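PDB 1MDB: 2,3-dihydroxybenzoate-AMP ligase from Bacillus subtilis, which belongs to the ANL clan of AMP-binding enzymes and holds adenosine monophosphate and 2,3-dihydroxy-benzoic acid in this structure. Local coordinates for residues 25-30 and 91-96; 66-71 and 96-101. One frame throughout, in Å; residues are numbered along the deposited sequence.

Contact 1: residues 25-30 and 91-96; sequences ETFGDL and VIFALF
F27 and F96 lie face to face in an offset stack, where the first turn of helix 27-38 meets helix 86-98. Helix 86-98 lies in the AMP-binding region of this ANL-type enzyme. The ring centroids are 4.4 Å apart and the planes are only 16° from parallel. Each ring is displaced toward the rim of the other. This is the tight part of the contact: F27 CB comes within 3.3 Å of F96 CD1. The opposite face of F96 has I92 O over it, near the rim. F27 CG lies beside the backbone N and anti to the carbonyl carbon (chi1 -79°), which lays the F27 ring over F96.

F93 is the third phenylalanine of the contact. Its side chain crosses that of F27 at about a right angle, and its CE2 sits 3.8 Å from F27 CB. Y207, I208 and L211 of helix 204-218 also touch F27.

The solvent side is looser. D29 is exposed and points no side chain at helix 86-98. It serves the helix start instead, in a capping box with T26. T26 N donates almost straight to D29 OD2 (2.9 Å, 177°), and D29 N returns a bond to T26 OG1 at 3.1 Å. Back in the buried part, F27 O meets the F93 ring at its edge, in plane, 3.5 Å from CE2.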
loop_
_atom_site.group_PDB
_atom_site.type_symbol
_atom_site.label_atom_id
_atom_site.label_comp_id
_atom_site.label_asym_id
_atom_site.label_seq_id
_atom_site.Cartn_x
_atom_site.Cartn_y
_atom_site.Cartn_z
ATOM N N GLU A 25 15.275 -16.963 -7.854
ATOM C CA GLU A 25 16.068 -16.595 -6.683
ATOM C C GLU A 25 15.155 -16.188 -5.519
ATOM O O GLU A 25 14.047 -15.665 -5.723
ATOM C CB GLU A 25 17.030 -15.446 -7.023
ATOM C CG GLU A 25 16.367 -14.092 -7.251
ATOM C CD GLU A 25 17.342 -13.039 -7.776
ATOM O OE1 GLU A 25 18.504 -13.005 -7.308
ATOM O OE2 GLU A 25 16.941 -12.239 -8.646
ATOM N N THR A 26 15.620 -16.431 -4.299
ATOM C CA THR A 26 14.833 -16.091 -3.116
ATOM C C THR A 26 15.268 -14.753 -2.537
ATOM O O THR A 26 16.283 -14.196 -2.954
ATOM C CB THR A 26 15.003 -17.139 -2.018
ATOM O OG1 THR A 26 16.349 -17.092 -1.531
ATOM C CG2 THR A 26 14.695 -18.535 -2.554
ATOM N N PHE A 27 14.505 -14.232 -1.576
ATOM C CA PHE A 27 14.878 -12.970 -0.953
ATOM C C PHE A 27 16.210 -13.183 -0.249
ATOM O O PHE A 27 17.049 -12.275 -0.187
ATOM C CB PHE A 27 13.822 -12.517 0.062
ATOM C CG PHE A 27 12.620 -11.870 -0.563
ATOM C CD1 PHE A 27 11.437 -12.577 -0.726
ATOM C CD2 PHE A 27 12.675 -10.549 -0.996
ATOM C CE1 PHE A 27 10.322 -11.978 -1.310
ATOM C CE2 PHE A 27 11.569 -9.941 -1.580
ATOM C CZ PHE A 27 10.389 -10.659 -1.735
ATOM N N GLY A 28 16.393 -14.395 0.278
ATOM C CA GLY A 28 17.630 -14.731 0.956
ATOM C C GLY A 28 18.786 -14.559 -0.009
ATOM O O GLY A 28 19.803 -13.960 0.343
ATOM N N ASP A 29 18.624 -15.074 -1.227
ATOM C CA ASP A 29 19.659 -14.961 -2.258
ATOM C C ASP A 29 19.890 -13.494 -2.579
ATOM O O ASP A 29 21.026 -13.015 -2.618
ATOM C CB ASP A 29 19.230 -15.667 -3.547
ATOM C CG ASP A 29 19.064 -17.163 -3.374
ATOM O OD1 ASP A 29 19.863 -17.776 -2.626
ATOM O OD2 ASP A 29 18.143 -17.729 -4.005
ATOM N N LEU A 30 18.787 -12.792 -2.820
ATOM C CA LEU A 30 18.808 -11.373 -3.151
ATOM C C LEU A 30 19.704 -10.601 -2.186
ATOM O O LEU A 30 20.597 -9.871 -2.612
ATOM C CB LEU A 30 17.373 -10.831 -3.122
ATOM C CG LEU A 30 17.027 -9.460 -3.701
ATOM C CD1 LEU A 30 15.512 -9.303 -3.716
ATOM C CD2 LEU A 30 17.668 -8.359 -2.877
ATOM N N VAL A 91 14.314 -8.477 10.529
ATOM C CA VAL A 91 13.252 -9.410 10.885
ATOM C C VAL A 91 12.706 -10.165 9.683
ATOM O O VAL A 91 12.593 -11.392 9.736
ATOM C CB VAL A 91 12.081 -8.691 11.616
ATOM C CG1 VAL A 91 10.803 -9.537 11.548
ATOM C CG2 VAL A 91 12.460 -8.459 13.080
ATOM N N ILE A 92 12.378 -9.466 8.597
ATOM C CA ILE A 92 11.826 -10.179 7.448
ATOM C C ILE A 92 12.838 -11.053 6.686
ATOM O O ILE A 92 12.513 -12.168 6.305
ATOM C CB ILE A 92 11.108 -9.233 6.429
ATOM C CG1 ILE A 92 12.119 -8.359 5.686
ATOM C CG2 ILE A 92 10.074 -8.381 7.149
ATOM C CD1 ILE A 92 11.487 -7.613 4.520
ATOM N N PHE A 93 14.056 -10.562 6.461
ATOM C CA PHE A 93 15.032 -11.367 5.735
ATOM C C PHE A 93 15.477 -12.590 6.546
ATOM O O PHE A 93 15.884 -13.601 5.977
ATOM C CB PHE A 93 16.239 -10.509 5.292
ATOM C CG PHE A 93 15.979 -9.713 4.036
ATOM C CD1 PHE A 93 15.494 -8.413 4.104
ATOM C CD2 PHE A 93 16.136 -10.300 2.785
ATOM C CE1 PHE A 93 15.162 -7.711 2.944
ATOM C CE2 PHE A 93 15.807 -9.610 1.619
ATOM C CZ PHE A 93 15.320 -8.315 1.698
ATOM N N ALA A 94 15.399 -12.495 7.868
ATOM C CA ALA A 94 15.746 -13.617 8.731
ATOM C C ALA A 94 14.630 -14.651 8.565
ATOM O O ALA A 94 14.884 -15.855 8.446
ATOM C CB ALA A 94 15.822 -13.168 10.185
ATOM N N LEU A 95 13.390 -14.173 8.570
ATOM C CA LEU A 95 12.252 -15.065 8.390
ATOM C C LEU A 95 12.340 -15.661 6.994
ATOM O O LEU A 95 12.093 -16.847 6.796
ATOM C CB LEU A 95 10.943 -14.300 8.561
ATOM C CG LEU A 95 10.651 -13.883 10.008
ATOM C CD1 LEU A 95 9.438 -12.967 10.052
ATOM C CD2 LEU A 95 10.415 -15.138 10.859
ATOM N N PHE A 96 12.704 -14.826 6.027
ATOM C CA PHE A 96 12.846 -15.266 4.647
ATOM C C PHE A 96 13.870 -16.400 4.521
ATOM O O PHE A 96 13.652 -17.348 3.762
ATOM C CB PHE A 96 13.265 -14.080 3.765
ATOM C CG PHE A 96 12.145 -13.119 3.449
ATOM C CD1 PHE A 96 12.426 -11.827 3.021
ATOM C CD2 PHE A 96 10.815 -13.512 3.542
ATOM C CE1 PHE A 96 11.398 -10.943 2.685
ATOM C CE2 PHE A 96 9.779 -12.627 3.209
ATOM C CZ PHE A 96 10.076 -11.349 2.781
#

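Contact 2: residues 66-71 and 96-101; sequences GFQKLG and FRLGAL
L98 turns its CG anti to the backbone N (chi1 176°), and chi2 of 54° spreads its two methyl groups against F67 and Q68. Q68 also has CG anti to its own N, and the extended chain beyond carries NE2 to the CD1 methyl of L98. The contact joins the C-terminal ends of helices 53-70 and 86-98, and each helix closes in a Schellman motif with a glycine of positive phi, G71 and G99.

The packing is apolar and modest in size. L98 alone makes the contact from 96-101. Its CD2 lies 3.8 Å from F67 CB and also approaches the backbone N of Q68. CD1 is the branch nearest the Q68 side chain; the two side chains cross at a slant. No hydrogen bond links the two segments.

F67 and L98 are buried, whereas Q68 is partly exposed and marks the border of the contact. V174 and L176 also touch Q68, and I72 packs on L98. The F67 side chain reaches on to A94 and L95, one turn back along helix 86-98. At the margin, L98 CD1 is 4.1 Å from both CB and NE2 of Q68.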
loop_
_atom_site.group_PDB
_atom_site.type_symbol
_atom_site.label_atom_id
_atom_site.label_comp_id
_atom_site.label_asym_id
_atom_site.label_seq_id
_atom_site.Cartn_x
_atom_site.Cartn_y
_atom_site.Cartn_z
ATOM N N GLY A 66 18.569 -17.403 15.639
ATOM C CA GLY A 66 17.868 -17.174 16.891
ATOM C C GLY A 66 16.409 -17.591 16.794
ATOM O O GLY A 66 15.870 -18.208 17.710
ATOM N N PHE A 67 15.770 -17.236 15.684
ATOM C CA PHE A 67 14.374 -17.590 15.438
ATOM C C PHE A 67 14.247 -19.113 15.446
ATOM O O PHE A 67 13.355 -19.661 16.081
ATOM C CB PHE A 67 13.909 -17.062 14.064
ATOM C CG PHE A 67 13.537 -15.587 14.042
ATOM C CD1 PHE A 67 13.514 -14.886 12.833
ATOM C CD2 PHE A 67 13.168 -14.917 15.204
ATOM C CE1 PHE A 67 13.128 -13.535 12.786
ATOM C CE2 PHE A 67 12.776 -13.563 15.168
ATOM C CZ PHE A 67 12.757 -12.875 13.961
ATOM N N GLN A 68 15.143 -19.788 14.726
ATOM C CA GLN A 68 15.120 -21.247 14.652
ATOM C C GLN A 68 15.304 -21.856 16.033
ATOM O O GLN A 68 14.571 -22.760 16.428
ATOM C CB GLN A 68 16.225 -21.759 13.731
ATOM C CG GLN A 68 16.179 -23.257 13.516
ATOM C CD GLN A 68 17.312 -23.752 12.647
ATOM O OE1 GLN A 68 18.484 -23.705 13.042
ATOM N NE2 GLN A 68 16.974 -24.226 11.449
ATOM N N LYS A 69 16.295 -21.356 16.762
ATOM C CA LYS A 69 16.569 -21.844 18.104
ATOM C C LYS A 69 15.327 -21.640 18.958
ATOM O O LYS A 69 15.023 -22.447 19.832
ATOM C CB LYS A 69 17.751 -21.087 18.710
ATOM C CG LYS A 69 18.330 -21.742 19.950
ATOM C CD LYS A 69 19.668 -21.120 20.306
ATOM C CE LYS A 69 20.391 -21.939 21.355
ATOM N NZ LYS A 69 21.760 -21.418 21.637
ATOM N N LEU A 70 14.602 -20.560 18.692
ATOM C CA LEU A 70 13.385 -20.268 19.438
ATOM C C LEU A 70 12.343 -21.354 19.169
ATOM O O LEU A 70 11.462 -21.602 19.993
ATOM C CB LEU A 70 12.833 -18.902 19.024
ATOM C CG LEU A 70 11.705 -18.301 19.859
ATOM C CD1 LEU A 70 12.131 -18.222 21.324
ATOM C CD2 LEU A 70 11.377 -16.911 19.323
ATOM N N GLY A 71 12.446 -22.000 18.012
ATOM C CA GLY A 71 11.502 -23.051 17.677
ATOM C C GLY A 71 10.621 -22.714 16.490
ATOM O O GLY A 71 9.687 -23.452 16.179
ATOM N N PHE A 96 12.704 -14.826 6.027
ATOM C CA PHE A 96 12.846 -15.266 4.647
ATOM C C PHE A 96 13.870 -16.400 4.521
ATOM O O PHE A 96 13.652 -17.348 3.762
ATOM C CB PHE A 96 13.265 -14.080 3.765
ATOM C CG PHE A 96 12.145 -13.119 3.449
ATOM C CD1 PHE A 96 12.426 -11.827 3.021
ATOM C CD2 PHE A 96 10.815 -13.512 3.542
ATOM C CE1 PHE A 96 11.398 -10.943 2.685
ATOM C CE2 PHE A 96 9.779 -12.627 3.209
ATOM C CZ PHE A 96 10.076 -11.349 2.781
ATOM N N ARG A 97 14.976 -16.317 5.267
ATOM C CA ARG A 97 16.012 -17.357 5.196
ATOM C C ARG A 97 15.663 -18.636 5.953
ATOM O O ARG A 97 16.236 -19.696 5.694
ATOM C CB ARG A 97 17.359 -16.817 5.692
ATOM C CG ARG A 97 17.859 -15.619 4.885
ATOM C CD ARG A 97 19.314 -15.743 4.486
ATOM N NE ARG A 97 20.087 -14.621 4.988
ATOM C CZ ARG A 97 20.796 -13.783 4.243
ATOM N NH1 ARG A 97 20.852 -13.918 2.929
ATOM N NH2 ARG A 97 21.448 -12.796 4.826
ATOM N N LEU A 98 14.724 -18.534 6.886
ATOM C CA LEU A 98 14.284 -19.686 7.668
ATOM C C LEU A 98 13.085 -20.317 6.979
ATOM O O LEU A 98 12.610 -21.375 7.381
ATOM C CB LEU A 98 13.882 -19.235 9.077
ATOM C CG LEU A 98 13.301 -20.267 10.053
ATOM C CD1 LEU A 98 14.238 -21.468 10.179
ATOM C CD2 LEU A 98 13.095 -19.609 11.411
ATOM N N GLY A 99 12.596 -19.663 5.932
ATOM C CA GLY A 99 11.435 -20.178 5.231
ATOM C C GLY A 99 10.150 -19.905 6.004
ATOM O O GLY A 99 9.105 -20.506 5.727
ATOM N N ALA A 100 10.230 -19.011 6.988
ATOM C CA ALA A 100 9.066 -18.645 7.783
ATOM C C ALA A 100 8.346 -17.501 7.070
ATOM O O ALA A 100 8.969 -16.686 6.383
ATOM C CB ALA A 100 9.488 -18.223 9.177
ATOM N N LEU A 101 7.034 -17.434 7.256
ATOM C CA LEU A 101 6.214 -16.436 6.588
ATOM C C LEU A 101 5.741 -15.229 7.387
ATOM O O LEU A 101 4.927 -15.345 8.308
ATOM C CB LEU A 101 4.983 -17.114 5.981
ATOM C CG LEU A 101 5.114 -17.904 4.670
ATOM C CD1 LEU A 101 6.260 -18.892 4.752
ATOM C CD2 LEU A 101 3.796 -18.620 4.388
#

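Overall arrangement
After helix 10-18 the chain enters helix 27-38. Contact 1 closes a loop of 60 residues between the opening turn of that helix and helix 86-98. Helix 53-70 lies within this loop. Its end meets the end of helix 86-98 in contact 2, after 24 intervening residues that include strand 77-80. The segments alternate along the chain, so the two closures cross rather than nest. Helix 86-98 serves both, and F96 belongs to both ranges. A probable hydrogen bond from A100 N to L95 O also joins the two regions. Beyond G99 the chain enters strand 101-104, which pairs in parallel with 77-80 and ties the helices to that sheet.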